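Local atomic coordinates of TCR alpha chain (Gallus gallus, PDB entry 6LIR), a protein that pairs with the TCR beta chain to form the chicken alpha-beta T-cell receptor, which probably recognises antigen presented by MHC molecules. Residues 113-118 and 185-190; 134-139 and 165-170; 127-132 and 173-178; 8-13 and 75-80. All blocks are in the same frame, centred on the assembly; numbering follows the deposited sequence.

Interaction 4 comes first along the chain and belongs to the variable immunoglobulin domain, where it ties strand 7-11 to the loop before strand 84-90. The other three lie in the constant domain, nested along the chain: interaction 2 inside interaction 3, and both inside interaction 1. Interactions 2 and 3, with centres about 20 Å apart, join strands 128-134 and 164-174 at opposite ends of their pairing. The centres of interactions 1 and 2 are about 10 Å apart, and the two touch; interaction 1 bridges from strand 116-121 to the second sheet. Interactions 2 and 4, one in each domain, have nearest atoms about 5 Å apart, without touching; each domain is held by its own contacts.

Interaction 1 of 4, residues 113-118 and 185-190; sequences PSPSVY and EGFGIL
Pro115 and Phe187 meet in a CH-pi contact, the two side chains crossing at about a right angle. Pro115 CD is 3.3 Å from the centroid of the Phe187 ring and only 4° off its normal, so one methylene sits almost exactly over the centre of the face. Pro115 CG follows the ring back toward its root, 3.6 Å from Phe187 CG. The phenyl group reaches this place because Phe187 CG lies anti to the carbonyl carbon (chi1 -67°). At its far end, Phe187 CZ passes 3.9 Å from Pro113 O, and His184 meets the same ring steeply, with planes at about 80°.

The segments belong to the two facing sheets of a constant-type immunoglobulin sandwich: 113-118 leads into strand 116-121, while 185-190 holds the turn and the start of the outermost strand 188-191. Gly186 and Gly188 both have positive phi, and at Gly186 a CB would also jam against Glu185 O.

Aliphatic packing continues the contact between the sheets. Leu190 CD1 lies 3.6 Å from Pro115 CB, and Val117 CG2 touches Leu190 CB at 3.9 Å. An alanine in place of Pro115 would lack CG and CD, which would probably uncover one face of Phe187 and leave its ring freer to turn. Branched Val117 suits a buried strand position, since it also packs on Cys131 and Cys180. The CB bonds of Ser114 and Ser116 point away from 185-190. Ser114 O accepts a hydrogen bond from Lys134 of the TCR beta chain, and Tyr118 OH bonds to Glu133 of that chain.

Interaction 2 of 4, residues 134-139 and 165-170; sequences TDYSPE and ASYLST
Tyr136 carries CG in the cramped place between its backbone N and carbonyl carbon (chi1 58°), while Tyr167 has CG beside its own N (chi1 -82°); the two torsions lay the Tyr136 ring beneath the root of the Tyr167 side chain. This happens in the constant immunoglobulin domain, where strand 128-134 leaves its antiparallel neighbour 164-174. Thr134 and Leu168 form an antiparallel non-hydrogen-bonded pair there, their side chains touching through Thr134 CG2 and Leu168 CD2 at 3.7 Å. Just beyond, Asp135 N donates to Tyr167 O at 3.1 Å, though the bond is bent to 135° at the hydrogen.

Tyr167 CB forms a CH-pi contact over one face of Tyr136, 3.7 Å from the ring centroid. The Tyr167 ring is in turn met over one face by Pro138, whose CG lies 3.6 Å from Tyr167 CZ; the compact, rigid proline ring presents its CG and CD methylenes. A water links Tyr136 O to Tyr167 N. Asp135 OD1 forms a salt bridge with Arg186 of the TCR beta chain, which Ser166 OG also bonds. The OH of the buried Tyr136, bonded to Glu151 as well, accepts a hydrogen bond from Ser169 OG at 2.6 Å.

Interaction 3 of 4, residues 127-132 and 173-178; sequences NLEMCL and AKKDEM
Glu129 and Ala173 share two backbone hydrogen bonds, forming an antiparallel hydrogen-bonded pair. Glu129 N donates to Ala173 O at 3.2 Å, and Ala173 N donates back to Glu129 O at 3.3 Å. A weak bond from Lys175 N to Asn127 O extends the ladder as the strand ends. On the side chains, Glu129 OE2 lies 3.2 Å from Met178 CG, while the Glu129 and Lys175 side chains cross at about a right angle, with Glu129 OE1 3.9 Å from Lys175 CG. The bend at chi2 (64°) brings Met178 SD to 4.2 Å from Cys131 CB, and the further bend at chi3 (66°) turns Met178 CE back to Glu129 O, 3.6 Å away.

Farther out, Glu129 OE2 has its salt bridge with Arg119 on strand 116-121, whereas Lys175 NZ bonds to Lys126 O and stays 5.0 Å from Glu129 OE1. Without a carboxylate, an alanine at Glu129 would probably leave Arg119 without its mate and open a gap beside Met178.

The contact lies at one end of the pairing of strands 128-134 and 164-174 in the constant immunoglobulin domain; on its buried side Cys131 is joined to Cys180, just before strand 181-184 of the facing sheet, by the characteristic disulfide. The Glu129 carboxylate thus lies among carbons of Met178 and Lys175, and its charge is probably balanced mainly by Arg119.

Interaction 4 of 4, residues 8-13 and 75-80; sequences AETSEG and ARPRLG
Gly13 N donates to Pro77 O at 2.9 Å, with a nearly straight N-H...O angle of 172°, and this is the one hydrogen bond between the two segments. Residues 10-13, where strand 7-11 gives way to a loop, and residues 75-79 run about 105° apart, so they touch at a crossing and do not pair as strands. Glu12 CA adds a CA-H...O contact to the same oxygen at 3.5 Å, giving Pro77 O two neighbours from one turn. Gly13 has a positive phi of 83°, which suits glycine.

Beside the bond, Thr10 CG2 packs on the pyrrolidine ring of Pro77, 4.0 Å from its CG, and both residues rest on Val107 of strand 97-108. The hydroxyl of Thr10 is directed elsewhere, to Thr14 O. Glu12 CG is anti to its amide nitrogen (chi1 -160°), and the extended chain carries OE2 to within 3.9 Å of Arg78 CB.

The contact thus joins the first edge strand of the V-set immunoglobulin domain to the loop before strand 84-90. Glu12 OE2 remains 6.3 Å from Arg78 NE, so any attraction between these charges is probably diffuse, and the directional hold comes from the backbone bond.

Interaction 1 of 4, residues 113-118 and 185-190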
loop_
_atom_site.group_PDB
_atom_site.type_symbol
_atom_site.label_atom_id
_atom_site.label_comp_id
_atom_site.label_asym_id
_atom_site.label_seq_id
_atom_site.Cartn_x
_atom_site.Cartn_y
_atom_site.Cartn_z
ATOM N N PRO A 113 11.485 22.708 7.772
ATOM C CA PRO A 113 10.522 23.167 6.771
ATOM C C PRO A 113 11.106 24.295 5.940
ATOM O O PRO A 113 11.897 25.121 6.412
ATOM C CB PRO A 113 9.334 23.655 7.613
ATOM C CG PRO A 113 9.554 23.070 8.981
ATOM C CD PRO A 113 11.027 22.966 9.150
ATOM N N SER A 114 10.673 24.322 4.696
ATOM C CA SER A 114 10.945 25.367 3.726
ATOM C C SER A 114 9.852 25.232 2.679
ATOM O O SER A 114 10.127 24.876 1.526
ATOM C CB SER A 114 12.340 25.222 3.116
ATOM O OG SER A 114 12.797 26.465 2.621
ATOM N N PRO A 115 8.601 25.465 3.066
ATOM C CA PRO A 115 7.478 25.160 2.173
ATOM C C PRO A 115 7.577 25.931 0.870
ATOM O O PRO A 115 7.875 27.126 0.857
ATOM C CB PRO A 115 6.244 25.572 2.982
ATOM C CG PRO A 115 6.736 26.417 4.101
ATOM C CD PRO A 115 8.219 26.333 4.194
ATOM N N SER A 116 7.333 25.227 -0.233
ATOM C CA SER A 116 7.266 25.853 -1.542
ATOM C C SER A 116 6.108 25.239 -2.309
ATOM O O SER A 116 5.725 24.088 -2.078
ATOM C CB SER A 116 8.561 25.673 -2.334
ATOM O OG SER A 116 9.669 26.152 -1.603
ATOM N N VAL A 117 5.532 26.037 -3.195
ATOM C CA VAL A 117 4.401 25.632 -4.011
ATOM C C VAL A 117 4.768 25.876 -5.469
ATOM O O VAL A 117 5.416 26.878 -5.792
ATOM C CB VAL A 117 3.118 26.382 -3.595
ATOM C CG1 VAL A 117 2.008 26.114 -4.558
ATOM C CG2 VAL A 117 2.687 25.939 -2.204
ATOM N N TYR A 118 4.360 24.965 -6.352
ATOM C CA TYR A 118 4.707 25.071 -7.760
ATOM C C TYR A 118 3.553 24.575 -8.614
ATOM O O TYR A 118 2.797 23.686 -8.218
ATOM C CB TYR A 118 5.955 24.250 -8.127
ATOM C CG TYR A 118 7.155 24.449 -7.234
ATOM C CD1 TYR A 118 8.010 25.530 -7.414
ATOM C CD2 TYR A 118 7.444 23.547 -6.222
ATOM C CE1 TYR A 118 9.114 25.707 -6.602
ATOM C CE2 TYR A 118 8.541 23.716 -5.405
ATOM C CZ TYR A 118 9.373 24.795 -5.598
ATOM O OH TYR A 118 10.468 24.962 -4.783
ATOM N N GLU A 185 2.272 28.063 8.590
ATOM C CA GLU A 185 2.712 28.766 9.790
ATOM C C GLU A 185 4.162 29.210 9.672
ATOM O O GLU A 185 5.062 28.387 9.477
ATOM C CB GLU A 185 2.529 27.859 11.006
ATOM C CG GLU A 185 2.800 28.525 12.344
ATOM C CD GLU A 185 2.121 27.805 13.495
ATOM O OE1 GLU A 185 1.087 28.304 13.986
ATOM O OE2 GLU A 185 2.621 26.736 13.903
ATOM N N GLY A 186 4.382 30.518 9.781
ATOM C CA GLY A 186 5.711 31.082 9.727
ATOM C C GLY A 186 6.214 31.391 8.339
ATOM O O GLY A 186 7.383 31.778 8.193
ATOM N N PHE A 187 5.383 31.220 7.312
ATOM C CA PHE A 187 5.769 31.545 5.948
ATOM C C PHE A 187 4.713 32.347 5.197
ATOM O O PHE A 187 4.965 32.755 4.059
ATOM C CB PHE A 187 6.121 30.264 5.176
ATOM C CG PHE A 187 7.368 29.591 5.683
ATOM C CD1 PHE A 187 8.598 29.855 5.102
ATOM C CD2 PHE A 187 7.313 28.715 6.757
ATOM C CE1 PHE A 187 9.751 29.247 5.573
ATOM C CE2 PHE A 187 8.460 28.105 7.234
ATOM C CZ PHE A 187 9.682 28.373 6.640
ATOM N N GLY A 188 3.545 32.581 5.798
ATOM C CA GLY A 188 2.564 33.457 5.177
ATOM C C GLY A 188 1.887 32.813 3.981
ATOM O O GLY A 188 1.566 31.619 3.977
ATOM N N ILE A 189 1.663 33.621 2.949
ATOM C CA ILE A 189 0.930 33.182 1.767
ATOM C C ILE A 189 1.888 32.486 0.814
ATOM O O ILE A 189 2.967 33.006 0.504
ATOM C CB ILE A 189 0.248 34.373 1.077
ATOM C CG1 ILE A 189 -0.647 35.134 2.054
ATOM C CG2 ILE A 189 -0.559 33.900 -0.121
ATOM C CD1 ILE A 189 -1.479 36.207 1.385
ATOM N N LEU A 190 1.497 31.306 0.344
ATOM C CA LEU A 190 2.254 30.570 -0.659
ATOM C C LEU A 190 1.403 30.432 -1.911
ATOM O O LEU A 190 0.254 29.983 -1.843
ATOM C CB LEU A 190 2.680 29.199 -0.128
ATOM C CG LEU A 190 3.561 29.265 1.119
ATOM C CD1 LEU A 190 3.901 27.874 1.611
ATOM C CD2 LEU A 190 4.823 30.061 0.842
#

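Interaction 2 of 4, residues 134-139 and 165-170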
loop_
_atom_site.group_PDB
_atom_site.type_symbol
_atom_site.label_atom_id
_atom_site.label_comp_id
_atom_site.label_asym_id
_atom_site.label_seq_id
_atom_site.Cartn_x
_atom_site.Cartn_y
_atom_site.Cartn_z
ATOM N N THR A 134 5.830 21.250 -1.508
ATOM C CA THR A 134 6.978 20.460 -1.082
ATOM C C THR A 134 7.585 21.003 0.205
ATOM O O THR A 134 7.339 22.144 0.606
ATOM C CB THR A 134 8.079 20.433 -2.155
ATOM O OG1 THR A 134 8.752 21.699 -2.184
ATOM C CG2 THR A 134 7.495 20.163 -3.517
ATOM N N ASP A 135 8.423 20.158 0.818
ATOM C CA ASP A 135 9.316 20.531 1.921
ATOM C C ASP A 135 8.612 21.337 3.011
ATOM O O ASP A 135 9.145 22.318 3.538
ATOM C CB ASP A 135 10.532 21.278 1.379
ATOM C CG ASP A 135 11.170 20.559 0.204
ATOM O OD1 ASP A 135 11.694 19.443 0.406
ATOM O OD2 ASP A 135 11.125 21.095 -0.924
ATOM N N TYR A 136 7.412 20.906 3.368
ATOM C CA TYR A 136 6.610 21.549 4.397
ATOM C C TYR A 136 6.553 20.671 5.641
ATOM O O TYR A 136 7.015 19.526 5.650
ATOM C CB TYR A 136 5.192 21.825 3.884
ATOM C CG TYR A 136 4.462 20.579 3.426
ATOM C CD1 TYR A 136 3.701 19.825 4.316
ATOM C CD2 TYR A 136 4.537 20.155 2.106
ATOM C CE1 TYR A 136 3.033 18.683 3.898
ATOM C CE2 TYR A 136 3.874 19.017 1.680
ATOM C CZ TYR A 136 3.122 18.286 2.576
ATOM O OH TYR A 136 2.464 17.154 2.149
ATOM N N SER A 137 5.958 21.225 6.698
ATOM C CA SER A 137 5.710 20.464 7.911
ATOM C C SER A 137 4.233 20.116 7.964
ATOM O O SER A 137 3.391 21.028 7.939
ATOM C CB SER A 137 6.109 21.280 9.136
ATOM O OG SER A 137 5.621 20.701 10.329
ATOM N N PRO A 138 3.873 18.828 8.001
ATOM C CA PRO A 138 2.456 18.445 7.830
ATOM C C PRO A 138 1.481 19.138 8.770
ATOM O O PRO A 138 0.383 19.512 8.340
ATOM C CB PRO A 138 2.477 16.922 8.055
ATOM C CG PRO A 138 3.793 16.630 8.713
ATOM C CD PRO A 138 4.743 17.659 8.206
ATOM N N GLU A 139 1.849 19.332 10.039
ATOM C CA GLU A 139 0.920 19.927 10.991
ATOM C C GLU A 139 0.752 21.427 10.801
ATOM O O GLU A 139 -0.206 22.001 11.330
ATOM C CB GLU A 139 1.367 19.638 12.427
ATOM C CG GLU A 139 2.628 20.363 12.852
ATOM C CD GLU A 139 3.890 19.630 12.438
ATOM O OE1 GLU A 139 4.988 20.205 12.596
ATOM O OE2 GLU A 139 3.784 18.486 11.943
ATOM N N ALA A 165 14.550 13.361 3.845
ATOM C CA ALA A 165 13.126 13.120 3.688
ATOM C C ALA A 165 12.394 14.439 3.477
ATOM O O ALA A 165 12.797 15.485 3.992
ATOM C CB ALA A 165 12.547 12.389 4.905
ATOM N N SER A 166 11.299 14.377 2.727
ATOM C CA SER A 166 10.523 15.571 2.443
ATOM C C SER A 166 9.091 15.164 2.149
ATOM O O SER A 166 8.845 14.132 1.522
ATOM C CB SER A 166 11.103 16.354 1.256
ATOM O OG SER A 166 11.159 15.550 0.087
ATOM N N TYR A 167 8.155 15.987 2.602
ATOM C CA TYR A 167 6.746 15.760 2.345
ATOM C C TYR A 167 6.375 16.384 1.010
ATOM O O TYR A 167 6.957 17.388 0.590
ATOM C CB TYR A 167 5.884 16.375 3.450
ATOM C CG TYR A 167 5.749 15.534 4.696
ATOM C CD1 TYR A 167 6.759 15.504 5.652
ATOM C CD2 TYR A 167 4.604 14.778 4.926
ATOM C CE1 TYR A 167 6.633 14.740 6.800
ATOM C CE2 TYR A 167 4.468 14.019 6.068
ATOM C CZ TYR A 167 5.485 13.998 7.000
ATOM O OH TYR A 167 5.350 13.234 8.136
ATOM N N LEU A 168 5.375 15.795 0.359
ATOM C CA LEU A 168 4.858 16.308 -0.900
ATOM C C LEU A 168 3.349 16.158 -0.884
ATOM O O LEU A 168 2.831 15.105 -0.502
ATOM C CB LEU A 168 5.430 15.548 -2.108
ATOM C CG LEU A 168 6.935 15.307 -2.220
ATOM C CD1 LEU A 168 7.229 14.308 -3.335
ATOM C CD2 LEU A 168 7.669 16.614 -2.458
ATOM N N SER A 169 2.656 17.209 -1.296
ATOM C CA SER A 169 1.215 17.188 -1.485
ATOM C C SER A 169 0.916 17.644 -2.903
ATOM O O SER A 169 1.622 18.492 -3.451
ATOM C CB SER A 169 0.489 18.078 -0.461
ATOM O OG SER A 169 0.311 17.387 0.769
ATOM N N THR A 170 -0.127 17.073 -3.504
ATOM C CA THR A 170 -0.496 17.457 -4.859
ATOM C C THR A 170 -2.007 17.480 -5.009
ATOM O O THR A 170 -2.730 16.760 -4.321
ATOM C CB THR A 170 0.069 16.491 -5.919
ATOM O OG1 THR A 170 -0.240 15.138 -5.555
ATOM C CG2 THR A 170 1.572 16.651 -6.066
HETATM O O HOH W 1 8.730 18.320 4.360
#

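Interaction 3 of 4, residues 127-132 and 173-178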
loop_
_atom_site.group_PDB
_atom_site.type_symbol
_atom_site.label_atom_id
_atom_site.label_comp_id
_atom_site.label_asym_id
_atom_site.label_seq_id
_atom_site.Cartn_x
_atom_site.Cartn_y
_atom_site.Cartn_z
ATOM N N ASN A 127 -4.306 20.844 -21.121
ATOM C CA ASN A 127 -5.383 21.585 -20.473
ATOM C C ASN A 127 -5.574 21.119 -19.034
ATOM O O ASN A 127 -6.687 21.128 -18.500
ATOM C CB ASN A 127 -6.688 21.478 -21.269
ATOM C CG ASN A 127 -7.214 20.054 -21.371
ATOM O OD1 ASN A 127 -7.654 19.467 -20.386
ATOM N ND2 ASN A 127 -7.194 19.503 -22.580
ATOM N N LEU A 128 -4.468 20.762 -18.385
ATOM C CA LEU A 128 -4.446 20.246 -17.025
ATOM C C LEU A 128 -3.240 20.836 -16.313
ATOM O O LEU A 128 -2.182 21.020 -16.921
ATOM C CB LEU A 128 -4.362 18.713 -17.003
ATOM C CG LEU A 128 -5.621 17.906 -16.684
ATOM C CD1 LEU A 128 -6.626 17.993 -17.811
ATOM C CD2 LEU A 128 -5.256 16.455 -16.412
ATOM N N GLU A 129 -3.408 21.139 -15.030
ATOM C CA GLU A 129 -2.341 21.693 -14.211
ATOM C C GLU A 129 -2.277 20.938 -12.894
ATOM O O GLU A 129 -3.312 20.568 -12.332
ATOM C CB GLU A 129 -2.548 23.190 -13.949
ATOM C CG GLU A 129 -1.390 24.058 -14.404
ATOM C CD GLU A 129 -1.633 25.534 -14.146
ATOM O OE1 GLU A 129 -1.412 26.346 -15.070
ATOM O OE2 GLU A 129 -2.045 25.882 -13.018
ATOM N N MET A 130 -1.057 20.698 -12.413
ATOM C CA MET A 130 -0.836 19.983 -11.163
ATOM C C MET A 130 -0.151 20.911 -10.171
ATOM O O MET A 130 0.855 21.553 -10.494
ATOM C CB MET A 130 0.017 18.733 -11.394
ATOM C CG MET A 130 0.391 17.969 -10.128
ATOM S SD MET A 130 -0.969 17.017 -9.423
ATOM C CE MET A 130 -1.157 15.729 -10.658
ATOM N N CYS A 131 -0.695 20.982 -8.969
ATOM C CA CYS A 131 -0.133 21.817 -7.918
ATOM C C CYS A 131 0.731 20.967 -7.002
ATOM O O CYS A 131 0.263 19.967 -6.456
ATOM C CB CYS A 131 -1.236 22.525 -7.134
ATOM S SG CYS A 131 -0.718 23.817 -5.973
ATOM N N LEU A 132 1.981 21.375 -6.823
ATOM C CA LEU A 132 2.921 20.637 -5.992
ATOM C C LEU A 132 3.351 21.486 -4.799
ATOM O O LEU A 132 3.923 22.567 -4.973
ATOM C CB LEU A 132 4.131 20.224 -6.827
ATOM C CG LEU A 132 5.276 19.509 -6.109
ATOM C CD1 LEU A 132 4.881 18.128 -5.575
ATOM C CD2 LEU A 132 6.506 19.408 -7.007
ATOM N N ALA A 173 -6.404 19.938 -11.473
ATOM C CA ALA A 173 -7.697 20.378 -11.977
ATOM C C ALA A 173 -7.497 20.928 -13.380
ATOM O O ALA A 173 -6.365 21.192 -13.799
ATOM C CB ALA A 173 -8.329 21.439 -11.069
ATOM N N LYS A 174 -8.602 21.047 -14.119
ATOM C CA LYS A 174 -8.579 21.771 -15.385
ATOM C C LYS A 174 -7.870 23.107 -15.199
ATOM O O LYS A 174 -8.063 23.789 -14.189
ATOM C CB LYS A 174 -10.003 21.984 -15.904
ATOM C CG LYS A 174 -10.761 20.695 -16.235
ATOM C CD LYS A 174 -12.236 20.822 -15.872
ATOM C CE LYS A 174 -12.979 19.497 -15.922
ATOM N NZ LYS A 174 -13.646 19.177 -14.624
ATOM N N LYS A 175 -7.008 23.449 -16.162
ATOM C CA LYS A 175 -6.152 24.628 -16.048
ATOM C C LYS A 175 -6.915 25.858 -15.557
ATOM O O LYS A 175 -6.574 26.445 -14.523
ATOM C CB LYS A 175 -5.483 24.911 -17.396
ATOM C CG LYS A 175 -4.526 26.093 -17.377
ATOM C CD LYS A 175 -3.610 26.095 -18.592
ATOM C CE LYS A 175 -2.718 24.864 -18.618
ATOM N NZ LYS A 175 -1.813 24.856 -19.803
ATOM N N ASP A 176 -7.945 26.267 -16.307
ATOM C CA ASP A 176 -8.686 27.487 -15.989
ATOM C C ASP A 176 -9.169 27.532 -14.541
ATOM O O ASP A 176 -9.162 28.597 -13.911
ATOM C CB ASP A 176 -9.868 27.643 -16.947
ATOM C CG ASP A 176 -10.675 26.370 -17.093
ATOM O OD1 ASP A 176 -11.332 25.962 -16.113
ATOM O OD2 ASP A 176 -10.656 25.780 -18.194
ATOM N N GLU A 177 -9.586 26.389 -13.991
ATOM C CA GLU A 177 -10.165 26.330 -12.653
ATOM C C GLU A 177 -9.152 25.930 -11.591
ATOM O O GLU A 177 -9.518 25.308 -10.588
ATOM C CB GLU A 177 -11.377 25.403 -12.591
ATOM C CG GLU A 177 -11.328 24.192 -13.467
ATOM C CD GLU A 177 -12.709 23.618 -13.668
ATOM O OE1 GLU A 177 -13.147 23.528 -14.833
ATOM O OE2 GLU A 177 -13.362 23.266 -12.663
ATOM N N MET A 178 -7.885 26.262 -11.782
ATOM C CA MET A 178 -6.841 25.822 -10.873
ATOM C C MET A 178 -6.228 27.040 -10.203
ATOM O O MET A 178 -5.885 28.018 -10.874
ATOM C CB MET A 178 -5.760 25.025 -11.615
ATOM C CG MET A 178 -4.381 25.082 -10.965
ATOM S SD MET A 178 -4.323 24.344 -9.320
ATOM C CE MET A 178 -4.633 22.624 -9.714
#

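Interaction 4 of 4, residues 8-13 and 75-80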
loop_
_atom_site.group_PDB
_atom_site.type_symbol
_atom_site.label_atom_id
_atom_site.label_comp_id
_atom_site.label_asym_id
_atom_site.label_seq_id
_atom_site.Cartn_x
_atom_site.Cartn_y
_atom_site.Cartn_z
ATOM N N ALA A 8 -1.632 4.204 14.496
ATOM C CA ALA A 8 -0.639 4.719 15.425
ATOM C C ALA A 8 0.321 5.605 14.648
ATOM O O ALA A 8 0.498 5.448 13.436
ATOM C CB ALA A 8 0.121 3.591 16.130
ATOM N N GLU A 9 0.952 6.537 15.355
ATOM C CA GLU A 9 1.884 7.448 14.713
ATOM C C GLU A 9 3.031 7.757 15.661
ATOM O O GLU A 9 2.859 7.821 16.880
ATOM C CB GLU A 9 1.189 8.750 14.276
ATOM C CG GLU A 9 0.766 9.645 15.433
ATOM C CD GLU A 9 0.187 10.974 14.978
ATOM O OE1 GLU A 9 -1.033 11.183 15.152
ATOM O OE2 GLU A 9 0.952 11.810 14.451
ATOM N N THR A 10 4.207 7.952 15.077
ATOM C CA THR A 10 5.413 8.225 15.844
ATOM C C THR A 10 6.400 8.940 14.938
ATOM O O THR A 10 6.321 8.856 13.711
ATOM C CB THR A 10 6.034 6.944 16.413
ATOM O OG1 THR A 10 7.041 7.286 17.373
ATOM C CG2 THR A 10 6.667 6.116 15.305
ATOM N N SER A 11 7.320 9.660 15.560
ATOM C CA SER A 11 8.389 10.303 14.818
ATOM C C SER A 11 9.564 9.343 14.692
ATOM O O SER A 11 9.757 8.454 15.526
ATOM C CB SER A 11 8.833 11.596 15.503
ATOM O OG SER A 11 9.569 11.318 16.680
ATOM N N GLU A 12 10.343 9.532 13.630
ATOM C CA GLU A 12 11.518 8.710 13.375
ATOM C C GLU A 12 12.429 8.675 14.595
ATOM O O GLU A 12 12.731 9.712 15.190
ATOM C CB GLU A 12 12.278 9.254 12.164
ATOM C CG GLU A 12 13.215 8.257 11.509
ATOM C CD GLU A 12 13.583 8.660 10.094
ATOM O OE1 GLU A 12 13.505 9.869 9.784
ATOM O OE2 GLU A 12 13.943 7.771 9.290
ATOM N N GLY A 13 12.812 7.466 15.002
ATOM C CA GLY A 13 13.659 7.274 16.160
ATOM C C GLY A 13 12.950 7.265 17.497
ATOM O O GLY A 13 13.571 6.894 18.501
ATOM N N ALA A 75 11.632 -0.285 18.787
ATOM C CA ALA A 75 12.559 0.535 19.564
ATOM C C ALA A 75 13.090 1.726 18.778
ATOM O O ALA A 75 13.462 2.743 19.377
ATOM C CB ALA A 75 13.726 -0.307 20.060
ATOM N N ARG A 76 13.145 1.624 17.457
ATOM C CA ARG A 76 13.777 2.664 16.650
ATOM C C ARG A 76 13.100 2.817 15.299
ATOM O O ARG A 76 13.742 2.590 14.263
ATOM C CB ARG A 76 15.264 2.401 16.431
ATOM C CG ARG A 76 16.118 3.233 17.365
ATOM C CD ARG A 76 17.589 2.875 17.266
ATOM N NE ARG A 76 18.214 2.905 18.578
ATOM C CZ ARG A 76 18.305 1.845 19.373
ATOM N NH1 ARG A 76 17.811 0.674 18.979
ATOM N NH2 ARG A 76 18.876 1.956 20.559
ATOM N N PRO A 77 11.812 3.149 15.263
ATOM C CA PRO A 77 11.089 3.144 13.989
ATOM C C PRO A 77 11.690 4.116 12.989
ATOM O O PRO A 77 12.014 5.255 13.317
ATOM C CB PRO A 77 9.668 3.568 14.389
ATOM C CG PRO A 77 9.623 3.472 15.901
ATOM C CD PRO A 77 11.022 3.792 16.320
ATOM N N ARG A 78 11.836 3.647 11.757
ATOM C CA ARG A 78 12.234 4.488 10.641
ATOM C C ARG A 78 11.109 4.517 9.616
ATOM O O ARG A 78 10.114 3.792 9.727
ATOM C CB ARG A 78 13.536 3.992 10.005
ATOM C CG ARG A 78 14.771 4.150 10.887
ATOM C CD ARG A 78 15.832 3.106 10.554
ATOM N NE ARG A 78 15.314 1.742 10.664
ATOM C CZ ARG A 78 14.943 0.995 9.627
ATOM N NH1 ARG A 78 14.480 -0.232 9.818
ATOM N NH2 ARG A 78 15.030 1.482 8.396
ATOM N N LEU A 79 11.282 5.370 8.602
ATOM C CA LEU A 79 10.240 5.555 7.597
ATOM C C LEU A 79 9.840 4.230 6.961
ATOM O O LEU A 79 8.659 3.997 6.675
ATOM C CB LEU A 79 10.723 6.540 6.531
ATOM C CG LEU A 79 9.756 6.908 5.405
ATOM C CD1 LEU A 79 8.427 7.393 5.966
ATOM C CD2 LEU A 79 10.377 7.967 4.504
ATOM N N GLY A 80 10.802 3.326 6.787
ATOM C CA GLY A 80 10.519 2.023 6.212
ATOM C C GLY A 80 9.688 1.114 7.097
ATOM O O GLY A 80 9.229 0.074 6.617
#